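Local coordinates for protein iron dependent repressor (Sulfolobus solfataricus, PDB 2X4H) that probably binds DNA as a metal-dependent transcriptional regulator of the DtxR/MntR family, and carries several zinc ions in this crystal, at residues R14-L19 against N79-A84; L20-Y25 against E30-N35; S47-V52 against V61-D66; H85-I90 against D119-Y124. All blocks are in the same frame, centred on the assembly; numbering follows the deposited sequence.

Contact 1 (R14-L19 against N79-A84); sequences REFSYL and NYLIKA. With ZN (zinc ion), chain K.
Phe16, Leu81 and Ile82 make an apolar helix-to-helix contact at the middle of the chain, where helix 13-27 of the N-terminal domain meets the long helix 72-94. No hydrogen bond crosses it. The methyl CD2 of Leu81 sits over one face of the Phe16 ring, 4.0 Å from the ring centroid and 29° off its normal, a CH-pi contact displaced toward the CG end. Leu81 CD2 comes to 3.6 Å from Phe16 CG. Ile82 comes instead to the edge: its CG1 lies 3.6 Å from Phe16 CZ, near the ring plane. Phe16 holds CG anti to its backbone N (chi1 -173°), which carries the ring out across the interhelical gap to meet both residues. In the DtxR/MntR family a DNA-binding domain is followed by a metal-binding and dimerisation domain, and this small contact joins helices assigned to these two parts. Ile78, one turn back along helix 72-94, also touches Phe16. The neighbouring Glu15 looks elsewhere: its OE2 binds a zinc ion at 2.1 Å, a site completed by Glu51 and by Glu50 and His54 of the second subunit, while OE1 forms a salt bridge with Lys58.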
# COMPACT_ATOMS: atom_id res chain seq x y z
N ARG C 14 -10.11 6.22 -5.83
CA ARG C 14 -8.98 6.50 -6.70
C ARG C 14 -8.42 5.22 -7.32
O ARG C 14 -8.06 5.21 -8.49
CB ARG C 14 -7.87 7.20 -5.93
CG ARG C 14 -8.21 8.62 -5.60
CD ARG C 14 -7.44 9.09 -4.36
NE ARG C 14 -7.71 10.49 -4.06
CZ ARG C 14 -8.82 10.93 -3.45
NH1 ARG C 14 -9.76 10.09 -3.06
NH2 ARG C 14 -8.97 12.22 -3.23
N GLU C 15 -8.35 4.16 -6.52
CA GLU C 15 -7.95 2.85 -7.00
C GLU C 15 -8.88 2.34 -8.08
O GLU C 15 -8.43 1.81 -9.11
CB GLU C 15 -7.89 1.85 -5.84
CG GLU C 15 -6.64 1.96 -4.96
CD GLU C 15 -6.73 1.16 -3.67
OE1 GLU C 15 -7.83 0.76 -3.29
OE2 GLU C 15 -5.70 0.92 -3.01
N PHE C 16 -10.18 2.54 -7.86
CA PHE C 16 -11.17 2.24 -8.86
C PHE C 16 -10.83 2.86 -10.22
O PHE C 16 -10.88 2.16 -11.24
CB PHE C 16 -12.52 2.74 -8.38
CG PHE C 16 -13.66 2.34 -9.24
CD1 PHE C 16 -13.96 1.01 -9.44
CD2 PHE C 16 -14.49 3.31 -9.80
CE1 PHE C 16 -15.05 0.64 -10.20
CE2 PHE C 16 -15.58 2.94 -10.57
CZ PHE C 16 -15.85 1.60 -10.78
N SER C 17 -10.53 4.15 -10.25
CA SER C 17 -10.10 4.84 -11.48
C SER C 17 -8.89 4.21 -12.15
O SER C 17 -8.84 4.07 -13.37
CB SER C 17 -9.81 6.32 -11.19
OG SER C 17 -11.02 7.02 -11.05
N TYR C 18 -7.89 3.85 -11.34
CA TYR C 18 -6.71 3.15 -11.85
C TYR C 18 -7.13 1.89 -12.56
O TYR C 18 -6.73 1.65 -13.68
CB TYR C 18 -5.74 2.77 -10.73
CG TYR C 18 -4.69 3.79 -10.41
CD1 TYR C 18 -5.01 4.99 -9.77
CD2 TYR C 18 -3.35 3.53 -10.69
CE1 TYR C 18 -4.03 5.93 -9.45
CE2 TYR C 18 -2.36 4.46 -10.37
CZ TYR C 18 -2.70 5.65 -9.75
OH TYR C 18 -1.71 6.56 -9.45
N LEU C 19 -7.95 1.08 -11.88
CA LEU C 19 -8.33 -0.23 -12.40
C LEU C 19 -9.17 -0.14 -13.65
O LEU C 19 -9.08 -1.02 -14.51
CB LEU C 19 -9.07 -1.07 -11.37
CG LEU C 19 -8.34 -1.43 -10.08
CD1 LEU C 19 -9.18 -2.41 -9.29
CD2 LEU C 19 -6.93 -1.99 -10.33
N ASN C 79 -16.40 -4.54 -10.24
CA ASN C 79 -17.83 -4.86 -10.27
C ASN C 79 -18.45 -4.64 -8.89
O ASN C 79 -19.55 -4.11 -8.77
CB ASN C 79 -18.07 -6.29 -10.74
CG ASN C 79 -17.82 -6.47 -12.21
OD1 ASN C 79 -17.69 -5.50 -12.95
ND2 ASN C 79 -17.76 -7.72 -12.64
N TYR C 80 -17.72 -5.02 -7.85
CA TYR C 80 -18.28 -4.92 -6.53
C TYR C 80 -18.52 -3.45 -6.14
O TYR C 80 -19.57 -3.12 -5.55
CB TYR C 80 -17.44 -5.67 -5.49
CG TYR C 80 -17.94 -5.32 -4.15
CD1 TYR C 80 -19.21 -5.73 -3.73
CD2 TYR C 80 -17.20 -4.46 -3.33
CE1 TYR C 80 -19.71 -5.32 -2.49
CE2 TYR C 80 -17.70 -4.05 -2.09
CZ TYR C 80 -18.93 -4.49 -1.67
OH TYR C 80 -19.37 -4.09 -0.43
N LEU C 81 -17.61 -2.54 -6.50
CA LEU C 81 -17.86 -1.11 -6.25
C LEU C 81 -19.02 -0.54 -7.12
O LEU C 81 -19.78 0.33 -6.68
CB LEU C 81 -16.60 -0.29 -6.43
CG LEU C 81 -16.65 1.22 -6.22
CD1 LEU C 81 -17.46 1.57 -4.99
CD2 LEU C 81 -15.22 1.77 -6.07
N ILE C 82 -19.14 -1.03 -8.35
CA ILE C 82 -20.19 -0.59 -9.26
C ILE C 82 -21.53 -1.01 -8.72
O ILE C 82 -22.46 -0.21 -8.66
CB ILE C 82 -19.98 -1.14 -10.68
CG1 ILE C 82 -18.83 -0.38 -11.38
CG2 ILE C 82 -21.29 -1.07 -11.50
CD1 ILE C 82 -18.32 -0.99 -12.70
N LYS C 83 -21.61 -2.27 -8.29
CA LYS C 83 -22.77 -2.81 -7.60
C LYS C 83 -23.08 -1.99 -6.34
O LYS C 83 -24.22 -1.65 -6.09
CB LYS C 83 -22.52 -4.29 -7.25
CG LYS C 83 -23.70 -5.03 -6.63
CD LYS C 83 -23.47 -6.52 -6.37
CE LYS C 83 -24.76 -7.14 -5.82
NZ LYS C 83 -24.72 -8.61 -5.54
N ALA C 84 -22.07 -1.66 -5.55
CA ALA C 84 -22.30 -0.90 -4.31
C ALA C 84 -22.85 0.50 -4.59
O ALA C 84 -23.81 0.91 -3.95
CB ALA C 84 -21.01 -0.82 -3.44
ZN ZN K . -4.24 2.45 -3.26

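Contact 2 (L20-Y25 against E30-N35); sequences LTIKRY and EGAKIN
Ile22 and Tyr25 of helix 13-27, the first helix of the winged-helix domain, pack on the extended link at Ala32, whose backbone is hydrogen-bonded to Val68 of strand 67-70, the second strand of the wing. The Ala32 methyl is the meeting point. It faces the helix and fits against the backbone of Ile22, with Ala32 CB 3.8 Å from Ile22 CA; both branches of the isoleucine, CG1 and CG2, lie at 4.0 Å from Ala32 CB. From the next turn Tyr25 brings its ring atom CD1 to 3.9 Å from Ala32 CB, the methyl meeting the ring obliquely. With CG anti to the carbonyl carbon (chi1 -66°), the Tyr25 ring runs past Ala32 toward helix 34-41, where its hydroxyl is hydrogen-bonded to Asp40, which fixes the far end of the ring. Beyond the turn, Glu30 passes its carboxylate obliquely by the ring, the two planes 53° apart. A weak hydrogen bond closes the turn: Glu30 N reaches Tyr25 O at 3.4 Å, nearly straight at 168°.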
# COMPACT_ATOMS: atom_id res chain seq x y z
N LEU C 20 -10.01 0.88 -13.76
CA LEU C 20 -10.81 1.06 -14.97
C LEU C 20 -9.91 1.50 -16.12
O LEU C 20 -10.16 1.15 -17.27
CB LEU C 20 -11.94 2.08 -14.76
CG LEU C 20 -13.13 1.59 -13.95
CD1 LEU C 20 -13.92 2.75 -13.34
CD2 LEU C 20 -14.03 0.70 -14.81
N THR C 21 -8.86 2.26 -15.81
CA THR C 21 -7.92 2.69 -16.84
C THR C 21 -7.04 1.53 -17.32
O THR C 21 -6.79 1.40 -18.50
CB THR C 21 -7.01 3.79 -16.36
OG1 THR C 21 -7.79 4.91 -15.93
CG2 THR C 21 -6.10 4.23 -17.48
N ILE C 22 -6.58 0.71 -16.38
CA ILE C 22 -5.83 -0.50 -16.71
C ILE C 22 -6.71 -1.47 -17.53
O ILE C 22 -6.26 -2.03 -18.54
CB ILE C 22 -5.30 -1.19 -15.41
CG1 ILE C 22 -4.22 -0.33 -14.76
CG2 ILE C 22 -4.76 -2.61 -15.70
CD1 ILE C 22 -3.90 -0.73 -13.33
N LYS C 23 -7.97 -1.65 -17.13
CA LYS C 23 -8.89 -2.58 -17.84
C LYS C 23 -9.13 -2.21 -19.31
O LYS C 23 -9.26 -3.09 -20.16
CB LYS C 23 -10.23 -2.71 -17.09
CG LYS C 23 -11.15 -3.83 -17.59
CD LYS C 23 -12.45 -3.87 -16.81
CE LYS C 23 -13.40 -4.96 -17.31
NZ LYS C 23 -13.88 -4.68 -18.67
N ARG C 24 -9.18 -0.91 -19.61
CA ARG C 24 -9.39 -0.44 -20.99
C ARG C 24 -8.28 -0.98 -21.91
O ARG C 24 -8.56 -1.57 -22.93
CB ARG C 24 -9.46 1.09 -21.01
CG ARG C 24 -9.90 1.72 -22.33
CD ARG C 24 -9.57 3.22 -22.42
NE ARG C 24 -10.14 4.05 -21.34
CZ ARG C 24 -9.45 4.72 -20.41
NH1 ARG C 24 -8.11 4.71 -20.37
NH2 ARG C 24 -10.10 5.44 -19.49
N TYR C 25 -7.01 -0.77 -21.53
CA TYR C 25 -5.89 -1.35 -22.27
C TYR C 25 -6.01 -2.87 -22.34
O TYR C 25 -6.01 -3.45 -23.45
CB TYR C 25 -4.53 -0.92 -21.65
CG TYR C 25 -4.29 0.57 -21.80
CD1 TYR C 25 -4.45 1.44 -20.73
CD2 TYR C 25 -3.97 1.11 -23.04
CE1 TYR C 25 -4.26 2.79 -20.89
CE2 TYR C 25 -3.78 2.47 -23.20
CZ TYR C 25 -3.93 3.30 -22.12
OH TYR C 25 -3.76 4.65 -22.27
N GLU C 30 -3.67 -5.54 -24.65
CA GLU C 30 -2.32 -5.10 -24.27
C GLU C 30 -2.20 -4.71 -22.79
O GLU C 30 -3.19 -4.38 -22.16
CB GLU C 30 -1.86 -3.93 -25.16
CG GLU C 30 -2.90 -2.82 -25.35
CD GLU C 30 -2.32 -1.60 -26.06
OE1 GLU C 30 -1.39 -0.96 -25.52
OE2 GLU C 30 -2.81 -1.27 -27.16
N GLY C 31 -0.99 -4.76 -22.25
CA GLY C 31 -0.73 -4.36 -20.86
C GLY C 31 -0.75 -2.85 -20.71
O GLY C 31 -0.33 -2.13 -21.60
N ALA C 32 -1.25 -2.38 -19.58
CA ALA C 32 -1.30 -0.94 -19.31
C ALA C 32 0.09 -0.47 -18.86
O ALA C 32 0.52 -0.84 -17.76
CB ALA C 32 -2.32 -0.63 -18.24
N LYS C 33 0.77 0.33 -19.68
CA LYS C 33 2.10 0.86 -19.30
C LYS C 33 1.97 2.00 -18.29
O LYS C 33 1.02 2.79 -18.35
CB LYS C 33 2.90 1.32 -20.52
CG LYS C 33 3.00 0.28 -21.63
CD LYS C 33 4.14 0.58 -22.59
CE LYS C 33 3.86 -0.01 -23.96
NZ LYS C 33 3.13 -1.31 -23.85
N ILE C 34 2.95 2.09 -17.39
CA ILE C 34 2.95 3.07 -16.32
C ILE C 34 2.66 4.47 -16.83
O ILE C 34 1.81 5.17 -16.27
CB ILE C 34 4.25 3.04 -15.51
CG1 ILE C 34 4.34 1.69 -14.78
CG2 ILE C 34 4.31 4.20 -14.48
CD1 ILE C 34 3.15 1.40 -13.89
N ASN C 35 3.30 4.85 -17.92
CA ASN C 35 3.16 6.23 -18.42
C ASN C 35 1.87 6.52 -19.21
O ASN C 35 1.44 7.67 -19.29
CB ASN C 35 4.41 6.60 -19.20
CG ASN C 35 5.65 6.49 -18.34
OD1 ASN C 35 5.89 7.32 -17.48
ND2 ASN C 35 6.41 5.42 -18.53

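Contact 3 (S47-V52 against V61-D66); sequences SVFEEV and VKKKED. With ZN (zinc ion), chain L; ZN (zinc ion), chain K; ZN (zinc ion), chain H.
Lys63 spans the gap from strand 61-64 to Phe49 of a helix that binds two zinc ions through successive glutamates on its other side. The CE of Lys63 comes to 3.8 Å from CE1 of Phe49. The two side chains cross at about a right angle, the methylene meeting the ring at a slant, and it is the aliphatic part of the lysine that makes the closest approach. Lys63 starts out with CG anti to the backbone N (chi1 -167°); the extended part carries CD past Val52 CG1 at 4.2 Å, and only the last bond turns. Deeper in, Val61 CG2 rests 3.8 Å from the carbonyl O of Val52 and more loosely against its CG1. The axes of helix 47-52 and strand 61-64 come no closer than 10.8 Å, their directions 122° apart, a gap spanned by side chains. This is the layout of a winged helix: helices 34-41 and 45-57 form the helix-turn-helix, the second probably the recognition helix, and the strand opens the wing. The two glutamates bind different zinc ions, Glu50 OE1 one and Glu51 OE2 the other, each at 1.8 Å; both sites are shared with the second subunit. At the wing tip Glu65 chelates a third zinc through both carboxylate oxygens, with Glu15, Glu51 and His54 of the third subunit completing it.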
# COMPACT_ATOMS: atom_id res chain seq x y z
N SER C 47 4.03 8.52 -9.11
CA SER C 47 2.79 8.24 -8.37
C SER C 47 2.09 6.98 -8.90
O SER C 47 1.64 6.15 -8.11
CB SER C 47 1.82 9.42 -8.43
OG SER C 47 2.44 10.62 -8.00
N VAL C 48 2.03 6.81 -10.22
CA VAL C 48 1.44 5.61 -10.77
C VAL C 48 2.26 4.37 -10.43
O VAL C 48 1.69 3.36 -10.04
CB VAL C 48 1.24 5.70 -12.31
CG1 VAL C 48 0.74 4.37 -12.87
CG2 VAL C 48 0.26 6.81 -12.64
N PHE C 49 3.58 4.45 -10.53
CA PHE C 49 4.44 3.32 -10.15
C PHE C 49 4.24 2.93 -8.68
O PHE C 49 4.13 1.76 -8.35
CB PHE C 49 5.93 3.64 -10.38
CG PHE C 49 6.84 2.43 -10.28
CD1 PHE C 49 7.41 1.88 -11.42
CD2 PHE C 49 7.11 1.84 -9.04
CE1 PHE C 49 8.24 0.78 -11.34
CE2 PHE C 49 7.94 0.73 -8.95
CZ PHE C 49 8.52 0.20 -10.10
N GLU C 50 4.21 3.93 -7.81
CA GLU C 50 4.03 3.69 -6.39
C GLU C 50 2.67 3.05 -6.15
O GLU C 50 2.57 2.03 -5.48
CB GLU C 50 4.17 5.00 -5.60
CG GLU C 50 3.90 4.94 -4.11
CD GLU C 50 4.91 4.13 -3.30
OE1 GLU C 50 4.48 3.62 -2.25
OE2 GLU C 50 6.08 4.01 -3.67
N GLU C 51 1.62 3.63 -6.73
CA GLU C 51 0.26 3.12 -6.48
C GLU C 51 0.13 1.73 -7.07
O GLU C 51 -0.37 0.82 -6.40
CB GLU C 51 -0.82 4.07 -7.01
CG GLU C 51 -2.30 3.62 -6.71
CD GLU C 51 -2.59 3.50 -5.23
OE1 GLU C 51 -1.76 3.90 -4.41
OE2 GLU C 51 -3.66 3.00 -4.83
N VAL C 52 0.64 1.53 -8.28
CA VAL C 52 0.60 0.19 -8.86
C VAL C 52 1.22 -0.88 -7.94
O VAL C 52 0.69 -1.98 -7.85
CB VAL C 52 1.18 0.15 -10.29
CG1 VAL C 52 1.43 -1.29 -10.74
CG2 VAL C 52 0.19 0.82 -11.26
N VAL C 61 -3.79 -6.18 -9.20
CA VAL C 61 -3.03 -6.15 -10.45
C VAL C 61 -1.77 -7.01 -10.42
O VAL C 61 -1.29 -7.43 -9.36
CB VAL C 61 -2.64 -4.71 -10.87
CG1 VAL C 61 -3.87 -3.83 -10.97
CG2 VAL C 61 -1.62 -4.14 -9.93
N LYS C 62 -1.28 -7.30 -11.62
CA LYS C 62 0.00 -7.97 -11.83
C LYS C 62 0.78 -7.11 -12.81
O LYS C 62 0.28 -6.76 -13.88
CB LYS C 62 -0.18 -9.39 -12.37
N LYS C 63 1.99 -6.75 -12.41
CA LYS C 63 2.86 -5.95 -13.25
C LYS C 63 3.74 -6.95 -13.96
O LYS C 63 4.38 -7.76 -13.31
CB LYS C 63 3.67 -5.00 -12.38
CG LYS C 63 4.40 -3.88 -13.12
CD LYS C 63 5.07 -2.94 -12.08
CE LYS C 63 6.18 -2.09 -12.66
NZ LYS C 63 5.78 -1.33 -13.86
N LYS C 64 3.70 -6.94 -15.29
CA LYS C 64 4.49 -7.83 -16.14
C LYS C 64 5.39 -6.98 -17.05
O LYS C 64 5.44 -5.76 -16.90
CB LYS C 64 3.56 -8.74 -16.96
CG LYS C 64 2.93 -9.88 -16.13
CD LYS C 64 1.55 -10.34 -16.66
CE LYS C 64 0.93 -11.39 -15.75
NZ LYS C 64 -0.19 -12.09 -16.42
N GLU C 65 6.11 -7.62 -17.97
CA GLU C 65 7.01 -6.89 -18.87
C GLU C 65 6.26 -6.05 -19.89
O GLU C 65 6.76 -5.05 -20.37
CB GLU C 65 7.88 -7.86 -19.65
CG GLU C 65 8.74 -8.75 -18.80
CD GLU C 65 9.75 -9.50 -19.63
OE1 GLU C 65 10.71 -10.04 -19.05
OE2 GLU C 65 9.59 -9.52 -20.87
N ASP C 66 5.06 -6.52 -20.22
CA ASP C 66 4.14 -5.90 -21.17
C ASP C 66 3.51 -4.63 -20.58
O ASP C 66 3.04 -3.77 -21.33
CB ASP C 66 3.01 -6.92 -21.48
CG ASP C 66 2.26 -6.62 -22.78
OD1 ASP C 66 2.68 -5.70 -23.53
OD2 ASP C 66 1.26 -7.31 -23.06
ZN ZN L . 3.40 3.55 -0.80
ZN ZN K . -4.24 2.45 -3.26
ZN ZN H . 11.70 -10.67 -20.95

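Contact 4 (H85-I90 against D119-Y124); sequences HRVIEI and DKLYNY. With ZN (zinc ion), chain M; ZN (zinc ion), chain N.
The Tyr122 ring meets Val87 at its edge: methyl CG2 of the valine lies near the ring plane, 3.8 Å from Tyr122 CD1, while the ring also takes part in a cation-pi contact with Lys83. The other flat group, the His85 imidazole, has Glu89 CG 3.9 Å above one face, toward the rim, and a water in plane at its edge. Val87 divides its two methyls between neighbours. CG1, anti to the backbone N (chi1 170°), presses on Leu121, with Val87 CG1 to Leu121 CG at 3.6 Å, whereas CG2 serves Tyr122. The contact packs helix 115-124 against helix 72-94 in the metal-binding and dimerisation domain, and Leu121 in turn touches Ile95 of the fourth subunit. Another side of helix 72-94 carries a two-zinc site. Glu89 bridges the pair, OE2 binding one zinc at 2.1 Å and OE1 the other at 1.9 Å. His85 NE2 holds the first of these zincs at 1.9 Å, and Cys103 joins it there; Cys131 and His133 bind the second. The water is shared, though it lies farther from the second zinc. Asp110 accepts a hydrogen bond from His85 ND1, which, with the zinc bond at NE2, probably fixes the ring's rotation.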
# COMPACT_ATOMS: atom_id res chain seq x y z
N HIS C 85 -22.26 1.20 -5.55
CA HIS C 85 -22.67 2.54 -5.90
C HIS C 85 -24.15 2.54 -6.34
O HIS C 85 -24.98 3.30 -5.82
CB HIS C 85 -21.76 3.14 -7.02
CG HIS C 85 -22.25 4.44 -7.57
ND1 HIS C 85 -22.16 5.63 -6.87
CD2 HIS C 85 -22.92 4.73 -8.72
CE1 HIS C 85 -22.72 6.60 -7.59
NE2 HIS C 85 -23.22 6.07 -8.70
N ARG C 86 -24.49 1.62 -7.23
CA ARG C 86 -25.78 1.62 -7.89
C ARG C 86 -26.91 1.02 -7.02
O ARG C 86 -28.05 1.51 -7.05
CB ARG C 86 -25.62 0.89 -9.23
CG ARG C 86 -24.78 1.70 -10.21
CD ARG C 86 -24.48 1.00 -11.53
NE ARG C 86 -23.63 1.87 -12.34
CZ ARG C 86 -23.03 1.54 -13.48
NH1 ARG C 86 -23.12 0.33 -14.01
NH2 ARG C 86 -22.27 2.43 -14.09
N VAL C 87 -26.60 -0.00 -6.23
CA VAL C 87 -27.56 -0.49 -5.25
C VAL C 87 -27.89 0.59 -4.21
O VAL C 87 -29.06 0.82 -3.91
CB VAL C 87 -27.06 -1.78 -4.57
CG1 VAL C 87 -27.94 -2.14 -3.38
CG2 VAL C 87 -26.99 -2.93 -5.61
N ILE C 88 -26.88 1.28 -3.68
CA ILE C 88 -27.13 2.40 -2.77
C ILE C 88 -27.99 3.48 -3.45
O ILE C 88 -28.94 3.96 -2.85
CB ILE C 88 -25.83 3.00 -2.22
CG1 ILE C 88 -25.30 2.13 -1.07
CG2 ILE C 88 -26.08 4.41 -1.65
CD1 ILE C 88 -23.85 2.36 -0.78
N GLU C 89 -27.69 3.82 -4.70
CA GLU C 89 -28.48 4.83 -5.39
C GLU C 89 -29.96 4.50 -5.38
O GLU C 89 -30.79 5.38 -5.19
CB GLU C 89 -28.09 4.96 -6.86
CG GLU C 89 -26.79 5.62 -7.09
CD GLU C 89 -26.62 6.12 -8.52
OE1 GLU C 89 -27.13 5.48 -9.48
OE2 GLU C 89 -25.92 7.16 -8.66
N ILE C 90 -30.29 3.23 -5.64
CA ILE C 90 -31.67 2.78 -5.67
C ILE C 90 -32.34 2.94 -4.32
O ILE C 90 -33.48 3.42 -4.26
CB ILE C 90 -31.81 1.32 -6.15
CG1 ILE C 90 -31.55 1.25 -7.66
CG2 ILE C 90 -33.23 0.76 -5.86
CD1 ILE C 90 -31.48 -0.14 -8.24
N ASP C 119 -24.66 -7.16 -0.99
CA ASP C 119 -25.39 -8.32 -1.49
C ASP C 119 -26.73 -8.46 -0.81
O ASP C 119 -27.71 -8.83 -1.47
CB ASP C 119 -24.59 -9.62 -1.32
CG ASP C 119 -23.38 -9.71 -2.28
OD1 ASP C 119 -23.31 -8.86 -3.22
OD2 ASP C 119 -22.50 -10.60 -2.12
N LYS C 120 -26.81 -8.16 0.49
CA LYS C 120 -28.11 -8.31 1.15
C LYS C 120 -29.06 -7.19 0.76
O LYS C 120 -30.27 -7.42 0.66
CB LYS C 120 -27.95 -8.48 2.66
CG LYS C 120 -27.55 -9.93 2.98
CD LYS C 120 -27.50 -10.28 4.43
CE LYS C 120 -27.53 -11.80 4.58
NZ LYS C 120 -26.82 -12.25 5.80
N LEU C 121 -28.52 -6.01 0.51
CA LEU C 121 -29.31 -4.85 0.16
C LEU C 121 -29.83 -5.04 -1.26
O LEU C 121 -30.96 -4.68 -1.56
CB LEU C 121 -28.53 -3.54 0.31
CG LEU C 121 -29.24 -2.22 -0.01
CD1 LEU C 121 -30.50 -2.04 0.83
CD2 LEU C 121 -28.34 -1.02 0.13
N TYR C 122 -29.01 -5.65 -2.10
CA TYR C 122 -29.40 -6.00 -3.46
C TYR C 122 -30.60 -6.93 -3.44
O TYR C 122 -31.62 -6.66 -4.10
CB TYR C 122 -28.20 -6.64 -4.15
CG TYR C 122 -28.38 -7.18 -5.54
CD1 TYR C 122 -28.31 -6.34 -6.65
CD2 TYR C 122 -28.51 -8.53 -5.76
CE1 TYR C 122 -28.42 -6.82 -7.94
CE2 TYR C 122 -28.61 -9.04 -7.06
CZ TYR C 122 -28.58 -8.17 -8.16
OH TYR C 122 -28.69 -8.66 -9.47
N ASN C 123 -30.51 -7.99 -2.64
CA ASN C 123 -31.67 -8.89 -2.50
C ASN C 123 -32.91 -8.17 -1.94
O ASN C 123 -34.00 -8.34 -2.43
CB ASN C 123 -31.31 -10.11 -1.64
CG ASN C 123 -30.27 -11.01 -2.32
OD1 ASN C 123 -29.92 -10.83 -3.49
ND2 ASN C 123 -29.76 -11.97 -1.57
N TYR C 124 -32.72 -7.36 -0.90
CA TYR C 124 -33.83 -6.63 -0.26
C TYR C 124 -34.56 -5.70 -1.23
O TYR C 124 -35.77 -5.57 -1.14
CB TYR C 124 -33.27 -5.83 0.89
CG TYR C 124 -34.23 -5.04 1.72
CD1 TYR C 124 -34.99 -5.66 2.71
CD2 TYR C 124 -34.34 -3.66 1.56
CE1 TYR C 124 -35.88 -4.91 3.51
CE2 TYR C 124 -35.20 -2.90 2.35
CZ TYR C 124 -35.97 -3.54 3.32
OH TYR C 124 -36.84 -2.80 4.09
ZN ZN M . -24.21 7.26 -9.85
ZN ZN N . -26.58 5.69 -11.28
O HOH W 1 -24.11 5.77 -11.50

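In the fold
Along the chain contacts 2 and 3 both fall between the two segments of contact 1, and contact 4 follows. Contacts 2 and 3, with centres 9 Å apart, belong to the N-terminal winged helix and touch through Ile34, which meets Val48 and Lys63. The centre of contact 1 lies about 15 Å from those of contact 2, with which it shares helix 13-27, and contact 4, with which it shares helix 72-94, so that it sits at the junction of the two halves; a Lys83-Asp119 salt bridge ties it to contact 4. Centres of contacts 3 and 4 are about 32 Å apart, which separates the zinc sites near the presumed recognition helix from the two-zinc site of the second domain.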